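Local coordinates for protein deoxyhypusine synthase, putative (Entamoeba histolytica, PDB 7L9R) that probably acts as a deoxyhypusine synthase, using NAD to transfer the aminobutyl group of spermidine to a lysine of the eIF5A precursor, at residues K27-D32 with E38-S43; K165-L170 with I231-E236; I174-E179 with G197-D202. All coordinates share one frame; numbering follows the deposited sequence.

Contact 1 (K27-D32 with E38-S43)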
loop_
_atom_site.group_PDB
_atom_site.type_symbol
_atom_site.label_atom_id
_atom_site.label_comp_id
_atom_site.label_asym_id
_atom_site.label_seq_id
_atom_site.Cartn_x
_atom_site.Cartn_y
_atom_site.Cartn_z
ATOM N N LYS B 27 29.121 7.197 -3.837
ATOM C CA LYS B 27 28.309 8.030 -4.716
ATOM C C LYS B 27 27.675 7.210 -5.835
ATOM O O LYS B 27 28.173 6.152 -6.223
ATOM C CB LYS B 27 29.140 9.171 -5.310
ATOM C CG LYS B 27 29.188 10.400 -4.415
ATOM C CD LYS B 27 30.003 11.518 -5.038
ATOM C CE LYS B 27 31.018 12.058 -4.045
ATOM N NZ LYS B 27 31.813 13.165 -4.630
ATOM N N GLY B 28 26.558 7.731 -6.357
ATOM C CA GLY B 28 25.881 7.134 -7.488
ATOM C C GLY B 28 26.590 7.427 -8.803
ATOM O O GLY B 28 27.613 8.110 -8.861
ATOM N N TYR B 29 26.012 6.895 -9.881
ATOM C CA TYR B 29 26.658 6.948 -11.187
ATOM C C TYR B 29 26.858 8.390 -11.650
ATOM O O TYR B 29 25.934 9.206 -11.607
ATOM C CB TYR B 29 25.825 6.172 -12.211
ATOM C CG TYR B 29 26.504 6.089 -13.553
ATOM C CD1 TYR B 29 27.548 5.193 -13.765
ATOM C CD2 TYR B 29 26.137 6.927 -14.596
ATOM C CE1 TYR B 29 28.193 5.121 -14.970
ATOM C CE2 TYR B 29 26.788 6.866 -15.817
ATOM C CZ TYR B 29 27.811 5.957 -15.996
ATOM O OH TYR B 29 28.459 5.876 -17.205
ATOM N N ASP B 30 28.066 8.701 -12.103
ATOM C CA ASP B 30 28.410 10.036 -12.586
ATOM C C ASP B 30 28.327 10.041 -14.110
ATOM O O ASP B 30 29.214 9.508 -14.788
ATOM C CB ASP B 30 29.808 10.441 -12.127
ATOM C CG ASP B 30 30.151 11.871 -12.503
ATOM O OD1 ASP B 30 29.295 12.568 -13.085
ATOM O OD2 ASP B 30 31.280 12.309 -12.213
ATOM N N PHE B 31 27.278 10.673 -14.646
ATOM C CA PHE B 31 27.106 10.754 -16.094
ATOM C C PHE B 31 28.126 11.672 -16.770
ATOM O O PHE B 31 28.167 11.706 -18.005
ATOM C CB PHE B 31 25.684 11.211 -16.427
ATOM C CG PHE B 31 24.664 10.101 -16.393
ATOM C CD1 PHE B 31 24.529 9.225 -17.463
ATOM C CD2 PHE B 31 23.811 9.950 -15.299
ATOM C CE1 PHE B 31 23.578 8.201 -17.436
ATOM C CE2 PHE B 31 22.862 8.933 -15.267
ATOM C CZ PHE B 31 22.742 8.056 -16.332
ATOM N N ASP B 32 28.960 12.396 -16.006
ATOM C CA ASP B 32 30.078 13.108 -16.616
ATOM C C ASP B 32 31.073 12.154 -17.273
ATOM O O ASP B 32 31.826 12.580 -18.155
ATOM C CB ASP B 32 30.828 13.966 -15.584
ATOM C CG ASP B 32 30.145 15.303 -15.305
ATOM O OD1 ASP B 32 29.169 15.642 -16.010
ATOM O OD2 ASP B 32 30.613 16.038 -14.399
ATOM N N GLU B 38 27.087 -1.269 -17.663
ATOM C CA GLU B 38 27.533 -2.133 -16.573
ATOM C C GLU B 38 27.764 -1.338 -15.294
ATOM O O GLU B 38 27.350 -1.765 -14.208
ATOM C CB GLU B 38 28.805 -2.882 -16.965
ATOM C CG GLU B 38 29.350 -3.770 -15.851
ATOM C CD GLU B 38 30.383 -4.788 -16.336
ATOM O OE1 GLU B 38 30.685 -4.827 -17.546
ATOM O OE2 GLU B 38 30.927 -5.523 -15.491
ATOM N N GLU B 39 28.423 -0.180 -15.395
ATOM C CA GLU B 39 28.608 0.648 -14.211
ATOM C C GLU B 39 27.285 1.215 -13.717
ATOM O O GLU B 39 27.097 1.357 -12.507
ATOM C CB GLU B 39 29.611 1.771 -14.483
ATOM C CG GLU B 39 31.037 1.275 -14.496
ATOM C CD GLU B 39 32.074 2.368 -14.735
ATOM O OE1 GLU B 39 31.681 3.527 -15.022
ATOM O OE2 GLU B 39 33.287 2.054 -14.633
ATOM N N LEU B 40 26.359 1.532 -14.627
ATOM C CA LEU B 40 25.031 1.982 -14.214
ATOM C C LEU B 40 24.314 0.909 -13.401
ATOM O O LEU B 40 23.669 1.209 -12.390
ATOM C CB LEU B 40 24.197 2.366 -15.436
ATOM C CG LEU B 40 24.139 3.839 -15.834
ATOM C CD1 LEU B 40 23.476 3.981 -17.190
ATOM C CD2 LEU B 40 23.389 4.665 -14.798
ATOM N N VAL B 41 24.403 -0.346 -13.841
ATOM C CA VAL B 41 23.769 -1.440 -13.116
ATOM C C VAL B 41 24.434 -1.637 -11.758
ATOM O O VAL B 41 23.759 -1.691 -10.722
ATOM C CB VAL B 41 23.801 -2.722 -13.964
ATOM C CG1 VAL B 41 23.540 -3.947 -13.105
ATOM C CG2 VAL B 41 22.790 -2.623 -15.082
ATOM N N ASN B 42 25.768 -1.711 -11.736
ATOM C CA ASN B 42 26.471 -1.880 -10.467
ATOM C C ASN B 42 26.243 -0.701 -9.534
ATOM O O ASN B 42 26.199 -0.879 -8.312
ATOM C CB ASN B 42 27.969 -2.081 -10.698
ATOM C CG ASN B 42 28.277 -3.392 -11.392
ATOM O OD1 ASN B 42 27.477 -4.328 -11.339
ATOM N ND2 ASN B 42 29.448 -3.472 -12.045
ATOM N N SER B 43 26.124 0.509 -10.088
ATOM C CA SER B 43 25.859 1.688 -9.267
ATOM C C SER B 43 24.521 1.568 -8.546
ATOM O O SER B 43 24.388 1.979 -7.387
ATOM C CB SER B 43 25.889 2.944 -10.138
ATOM O OG SER B 43 25.487 4.091 -9.405
HETATM O O HOH W 1 28.300 4.268 -8.521
#

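Contact 2 (K165-L170 with I231-E236)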
loop_
_atom_site.group_PDB
_atom_site.type_symbol
_atom_site.label_atom_id
_atom_site.label_comp_id
_atom_site.label_asym_id
_atom_site.label_seq_id
_atom_site.Cartn_x
_atom_site.Cartn_y
_atom_site.Cartn_z
ATOM N N LYS B 165 -6.114 -19.799 -30.205
ATOM C CA LYS B 165 -5.143 -20.848 -30.502
ATOM C C LYS B 165 -4.695 -21.552 -29.226
ATOM O O LYS B 165 -4.561 -22.782 -29.193
ATOM C CB LYS B 165 -3.940 -20.265 -31.248
ATOM N N THR B 166 -4.476 -20.789 -28.156
ATOM C CA THR B 166 -4.080 -21.401 -26.895
ATOM C C THR B 166 -5.205 -22.257 -26.328
ATOM O O THR B 166 -4.957 -23.367 -25.842
ATOM C CB THR B 166 -3.661 -20.318 -25.903
ATOM O OG1 THR B 166 -2.643 -19.507 -26.499
ATOM C CG2 THR B 166 -3.134 -20.939 -24.608
ATOM N N LYS B 167 -6.448 -21.758 -26.383
ATOM C CA LYS B 167 -7.585 -22.530 -25.887
ATOM C C LYS B 167 -7.779 -23.808 -26.694
ATOM O O LYS B 167 -8.088 -24.867 -26.131
ATOM C CB LYS B 167 -8.863 -21.686 -25.921
ATOM C CG LYS B 167 -8.956 -20.632 -24.833
ATOM C CD LYS B 167 -10.384 -20.478 -24.334
ATOM C CE LYS B 167 -11.137 -19.409 -25.100
ATOM N NZ LYS B 167 -12.282 -18.869 -24.313
ATOM N N GLN B 168 -7.622 -23.723 -28.018
ATOM C CA GLN B 168 -7.757 -24.912 -28.855
ATOM C C GLN B 168 -6.704 -25.949 -28.492
ATOM O O GLN B 168 -7.011 -27.139 -28.361
ATOM C CB GLN B 168 -7.652 -24.534 -30.333
ATOM N N TRP B 169 -5.460 -25.508 -28.297
ATOM C CA TRP B 169 -4.397 -26.417 -27.882
ATOM C C TRP B 169 -4.730 -27.079 -26.550
ATOM O O TRP B 169 -4.643 -28.306 -26.414
ATOM C CB TRP B 169 -3.072 -25.652 -27.794
ATOM C CG TRP B 169 -1.857 -26.524 -27.638
ATOM C CD1 TRP B 169 -1.049 -26.994 -28.641
ATOM C CD2 TRP B 169 -1.308 -27.028 -26.412
ATOM N NE1 TRP B 169 -0.040 -27.760 -28.112
ATOM C CE2 TRP B 169 -0.171 -27.794 -26.748
ATOM C CE3 TRP B 169 -1.673 -26.915 -25.066
ATOM C CZ2 TRP B 169 0.607 -28.439 -25.787
ATOM C CZ3 TRP B 169 -0.901 -27.554 -24.112
ATOM C CH2 TRP B 169 0.227 -28.306 -24.476
ATOM N N LEU B 170 -5.107 -26.277 -25.551
ATOM C CA LEU B 170 -5.447 -26.836 -24.245
ATOM C C LEU B 170 -6.605 -27.814 -24.351
ATOM O O LEU B 170 -6.614 -28.853 -23.680
ATOM C CB LEU B 170 -5.784 -25.718 -23.260
ATOM C CG LEU B 170 -4.628 -24.803 -22.868
ATOM C CD1 LEU B 170 -5.141 -23.602 -22.095
ATOM C CD2 LEU B 170 -3.598 -25.574 -22.059
ATOM N N ILE B 231 -11.838 -26.354 -19.517
ATOM C CA ILE B 231 -12.616 -27.462 -18.975
ATOM C C ILE B 231 -14.099 -27.122 -19.002
ATOM O O ILE B 231 -14.932 -27.941 -19.406
ATOM C CB ILE B 231 -12.143 -27.804 -17.551
ATOM C CG1 ILE B 231 -10.773 -28.474 -17.585
ATOM C CG2 ILE B 231 -13.178 -28.674 -16.832
ATOM C CD1 ILE B 231 -10.179 -28.686 -16.215
ATOM N N THR B 232 -14.444 -25.898 -18.593
ATOM C CA THR B 232 -15.842 -25.485 -18.527
ATOM C C THR B 232 -16.481 -25.489 -19.910
ATOM O O THR B 232 -17.593 -26.000 -20.093
ATOM C CB THR B 232 -15.935 -24.092 -17.904
ATOM O OG1 THR B 232 -15.490 -24.137 -16.541
ATOM C CG2 THR B 232 -17.366 -23.579 -17.954
ATOM N N GLU B 233 -15.778 -24.938 -20.904
ATOM C CA GLU B 233 -16.321 -24.883 -22.258
ATOM C C GLU B 233 -16.433 -26.271 -22.873
ATOM O O GLU B 233 -17.444 -26.592 -23.510
ATOM C CB GLU B 233 -15.460 -23.966 -23.123
ATOM C CG GLU B 233 -15.489 -22.522 -22.660
ATOM C CD GLU B 233 -14.546 -21.632 -23.439
ATOM O OE1 GLU B 233 -13.799 -22.151 -24.299
ATOM O OE2 GLU B 233 -14.561 -20.408 -23.196
ATOM N N LEU B 234 -15.417 -27.117 -22.673
ATOM C CA LEU B 234 -15.490 -28.483 -23.184
ATOM C C LEU B 234 -16.656 -29.242 -22.579
ATOM O O LEU B 234 -17.304 -30.046 -23.260
ATOM C CB LEU B 234 -14.189 -29.229 -22.904
ATOM C CG LEU B 234 -13.105 -29.129 -23.959
ATOM C CD1 LEU B 234 -11.852 -29.818 -23.462
ATOM C CD2 LEU B 234 -13.617 -29.791 -25.224
ATOM N N ASN B 235 -16.932 -29.010 -21.297
ATOM C CA ASN B 235 -18.007 -29.742 -20.649
ATOM C C ASN B 235 -19.364 -29.347 -21.215
ATOM O O ASN B 235 -20.260 -30.194 -21.315
ATOM C CB ASN B 235 -17.959 -29.527 -19.138
ATOM C CG ASN B 235 -18.743 -30.576 -18.390
ATOM O OD1 ASN B 235 -18.332 -31.737 -18.323
ATOM N ND2 ASN B 235 -19.885 -30.186 -17.833
ATOM N N GLU B 236 -19.516 -28.085 -21.638
ATOM C CA GLU B 236 -20.791 -27.627 -22.175
ATOM C C GLU B 236 -21.196 -28.398 -23.421
ATOM O O GLU B 236 -22.376 -28.406 -23.768
ATOM C CB GLU B 236 -20.723 -26.132 -22.497
#

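Contact 3 (I174-E179 with G197-D202)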
loop_
_atom_site.group_PDB
_atom_site.type_symbol
_atom_site.label_atom_id
_atom_site.label_comp_id
_atom_site.label_asym_id
_atom_site.label_seq_id
_atom_site.Cartn_x
_atom_site.Cartn_y
_atom_site.Cartn_z
ATOM N N ILE B 174 -6.734 -31.745 -23.344
ATOM C CA ILE B 174 -7.688 -32.300 -22.388
ATOM C C ILE B 174 -8.424 -33.483 -23.006
ATOM O O ILE B 174 -8.632 -34.517 -22.358
ATOM C CB ILE B 174 -8.657 -31.204 -21.911
ATOM C CG1 ILE B 174 -7.905 -30.178 -21.065
ATOM C CG2 ILE B 174 -9.792 -31.816 -21.096
ATOM C CD1 ILE B 174 -8.673 -28.895 -20.818
ATOM N N LEU B 175 -8.833 -33.349 -24.268
ATOM C CA LEU B 175 -9.539 -34.434 -24.940
ATOM C C LEU B 175 -8.627 -35.625 -25.217
ATOM O O LEU B 175 -9.087 -36.773 -25.190
ATOM C CB LEU B 175 -10.159 -33.927 -26.241
ATOM C CG LEU B 175 -11.288 -32.911 -26.094
ATOM C CD1 LEU B 175 -11.669 -32.343 -27.455
ATOM C CD2 LEU B 175 -12.488 -33.543 -25.405
ATOM N N ASP B 176 -7.342 -35.381 -25.497
ATOM C CA ASP B 176 -6.420 -36.490 -25.733
ATOM C C ASP B 176 -6.238 -37.331 -24.479
ATOM O O ASP B 176 -6.072 -38.553 -24.566
ATOM C CB ASP B 176 -5.069 -35.990 -26.244
ATOM C CG ASP B 176 -5.039 -35.838 -27.754
ATOM O OD1 ASP B 176 -6.115 -35.913 -28.384
ATOM O OD2 ASP B 176 -3.937 -35.669 -28.316
ATOM N N ILE B 177 -6.231 -36.695 -23.303
ATOM C CA ILE B 177 -6.095 -37.463 -22.071
ATOM C C ILE B 177 -7.258 -38.427 -21.921
ATOM O O ILE B 177 -7.077 -39.596 -21.553
ATOM C CB ILE B 177 -6.019 -36.521 -20.856
ATOM C CG1 ILE B 177 -4.724 -35.721 -20.851
ATOM C CG2 ILE B 177 -6.208 -37.305 -19.566
ATOM C CD1 ILE B 177 -4.675 -34.736 -19.729
ATOM N N GLN B 178 -8.467 -37.964 -22.235
ATOM C CA GLN B 178 -9.642 -38.818 -22.111
ATOM C C GLN B 178 -9.575 -40.009 -23.061
ATOM O O GLN B 178 -9.867 -41.145 -22.666
ATOM C CB GLN B 178 -10.895 -37.981 -22.361
ATOM C CG GLN B 178 -11.300 -37.153 -21.153
ATOM C CD GLN B 178 -12.491 -36.268 -21.432
ATOM O OE1 GLN B 178 -13.089 -36.334 -22.505
ATOM N NE2 GLN B 178 -12.832 -35.421 -20.471
ATOM N N GLU B 179 -9.172 -39.774 -24.312
ATOM C CA GLU B 179 -9.207 -40.831 -25.320
ATOM C C GLU B 179 -8.116 -41.874 -25.094
ATOM O O GLU B 179 -8.354 -43.075 -25.267
ATOM C CB GLU B 179 -9.088 -40.227 -26.720
ATOM N N GLY B 197 4.287 -29.985 -20.962
ATOM C CA GLY B 197 5.633 -29.666 -21.400
ATOM C C GLY B 197 6.134 -30.623 -22.462
ATOM O O GLY B 197 6.708 -30.201 -23.466
ATOM N N GLU B 198 5.902 -31.925 -22.263
ATOM C CA GLU B 198 6.304 -32.914 -23.259
ATOM C C GLU B 198 5.518 -32.746 -24.550
ATOM O O GLU B 198 6.065 -32.918 -25.643
ATOM C CB GLU B 198 6.122 -34.330 -22.708
ATOM C CG GLU B 198 6.926 -34.608 -21.445
ATOM C CD GLU B 198 6.537 -35.910 -20.747
ATOM O OE1 GLU B 198 5.365 -36.345 -20.863
ATOM O OE2 GLU B 198 7.421 -36.504 -20.086
ATOM N N ARG B 199 4.229 -32.423 -24.444
ATOM C CA ARG B 199 3.410 -32.262 -25.639
ATOM C C ARG B 199 3.801 -31.008 -26.411
ATOM O O ARG B 199 3.830 -31.016 -27.646
ATOM C CB ARG B 199 1.933 -32.213 -25.244
ATOM C CG ARG B 199 0.969 -32.188 -26.410
ATOM C CD ARG B 199 -0.445 -31.885 -25.930
ATOM N NE ARG B 199 -1.415 -32.063 -27.002
ATOM C CZ ARG B 199 -2.098 -33.179 -27.212
ATOM N NH1 ARG B 199 -1.954 -34.233 -26.426
ATOM N NH2 ARG B 199 -2.927 -33.247 -28.251
ATOM N N LEU B 200 4.093 -29.918 -25.698
ATOM C CA LEU B 200 4.417 -28.654 -26.350
ATOM C C LEU B 200 5.732 -28.752 -27.119
ATOM O O LEU B 200 5.818 -28.322 -28.276
ATOM C CB LEU B 200 4.488 -27.543 -25.305
ATOM C CG LEU B 200 4.729 -26.129 -25.823
ATOM C CD1 LEU B 200 3.582 -25.703 -26.733
ATOM C CD2 LEU B 200 4.903 -25.163 -24.664
ATOM N N ASN B 201 6.764 -29.314 -26.486
ATOM C CA ASN B 201 8.035 -29.619 -27.139
ATOM C C ASN B 201 8.612 -28.385 -27.828
ATOM O O ASN B 201 8.958 -28.402 -29.011
ATOM C CB ASN B 201 7.869 -30.772 -28.121
ATOM C CG ASN B 201 9.193 -31.313 -28.615
ATOM O OD1 ASN B 201 10.196 -31.303 -27.900
ATOM N ND2 ASN B 201 9.203 -31.782 -29.854
ATOM N N ASP B 202 8.692 -27.296 -27.066
ATOM C CA ASP B 202 9.193 -26.010 -27.533
ATOM C C ASP B 202 10.310 -25.583 -26.595
ATOM O O ASP B 202 10.065 -25.365 -25.405
ATOM C CB ASP B 202 8.072 -24.966 -27.551
ATOM C CG ASP B 202 8.457 -23.695 -28.284
ATOM O OD1 ASP B 202 9.539 -23.133 -27.993
ATOM O OD2 ASP B 202 7.664 -23.260 -29.153
#

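Contact 1 (K27-D32 with E38-S43)
Leu-40 lies over one face of the Tyr-29 ring, its CG 3.9 Å from the ring centroid and only 10° off the normal, a CH-pi contact made almost over the middle of the ring. The CD2 branch of Leu-40 reaches further, 3.6 Å from Tyr-29 CD2 and 3.8 Å from Phe-31 CZ, so one branched aliphatic chain serves two aromatic rings. Tyr-29 CD2 in turn sits over the face of the Phe-31 ring. At the edge of the tyrosine ring, near its plane, Glu-39 CB lies 3.7 Å from Tyr-29 CE1. With CG anti to the backbone N (chi1 -175°), the Tyr-29 ring is laid along the helix, and its hydroxyl is hydrogen-bonded to Gly-34 O. The arrangement is an N-terminal extension folded back on the first turns of helix 37-47. Ser-43, small enough to let the extended chain come close, has its OG 2.9 Å from Tyr-29 N. A water also links the two segments, donating to Lys-27 O and lying 3.0 Å from Ser-43 OG. Further out, Asp-30 OD1 accepts from Asp-32 N in an Asx turn, which shapes the entry to the 3-10 turn. Both aspartates form salt bridges with Arg-107 of the second subunit, while Phe-31 packs on Pro-335 of that same neighbouring subunit.

Contact 2 (K165-L170 with I231-E236)
Lys-167 and Glu-233 meet through a salt bridge between two helices, Lys-167 NZ donating to Glu-233 OE2 over 3.0 Å. The ammonium comes to the syn lone pair of OE2, the side on which the other carboxylate oxygen lies, and Lys-167 NZ stays 3.6 Å from Glu-233 OE1. The two side chains cross at about a right angle and reach their meeting point differently. Glu-233 is extended beyond CG (chi2 175°) and leans its carboxylate back towards the start of its helix. Lys-167 bends at chi2 and again at chi3 (-91°), which swings Lys-167 CD to 3.8 Å from Glu-233 OE1. Long, flexible chains suit this place, because the nearest CA atoms, those of Lys-167 and Glu-233, are 9.7 Å apart. Lys-171, one turn further along the lysine's helix, forms a salt bridge with Glu-233 OE1, so each carboxylate oxygen has a lysine partner, and the paired positive charges would be expected to favour the ionised acid. This polar bridge lies at the surface of the packing between helices 160-179 and 226-237. Beneath it Leu-170 touches Cys-230, Leu-234 packs on Ile-174 and Leu-175, and Trp-169 and Leu-170 turn to helices 124-130 and 189-200.

Contact 3 (I174-E179 with G197-D202)
The last turns of helix 160-179 face the C-terminal end of helix 189-200 with the nearest CA atoms, those of Asp-176 and Arg-199, 10.7 Å apart, and Asn-201 leaves helical geometry with a positive phi of 54°. Arg-199 spans this distance, since its chain is extended from CG to NE and CG stands anti to the backbone N (chi1 -174°). Asp-176, a short acid, needs only to present one oxygen. OD2 takes both terminal nitrogens of the arginine: Arg-199 NH2 donates to Asp-176 OD2 over 2.6 Å, while the bond from Arg-199 NH1 to the same OD2, at 3.1 Å, is weak. The oxygen therefore sits at the edge of the guanidinium, in its plane, with NH2 making the stronger link. Seen from the acid, the approach is from above the carboxylate plane, and the two planes are 62° apart, so this is not the coplanar two-oxygen pairing of many Arg-Asp bridges. Arg-199 CD lies against Trp-169, and the side chain also touches Phe-173. This surface salt bridge joins two successive helices between strands 117-120 and 216-218 of a parallel sheet ordered 3-2-1-4-5-6, as in Rossmann-type folds.

From the N terminus, contact 1 comes first, closing a short loop, with five residues between its segments, as the leading segment folds back on helix 37-47 beside the second subunit. The chain then builds two strands of the parallel sheet before helix 160-179 begins. This helix serves both remaining contacts. Contact 2 closes a long loop to helix 226-237, and within that loop contact 3 closes a shorter one to helix 189-200, so helix 160-179 ties the other two together. Their centres are 13 Å apart and they touch through packing that includes Ile-174 on Ile-231. Contact 1 stands apart, its centre about 50 Å from that of contact 2 and across the chain's centre from contact 3.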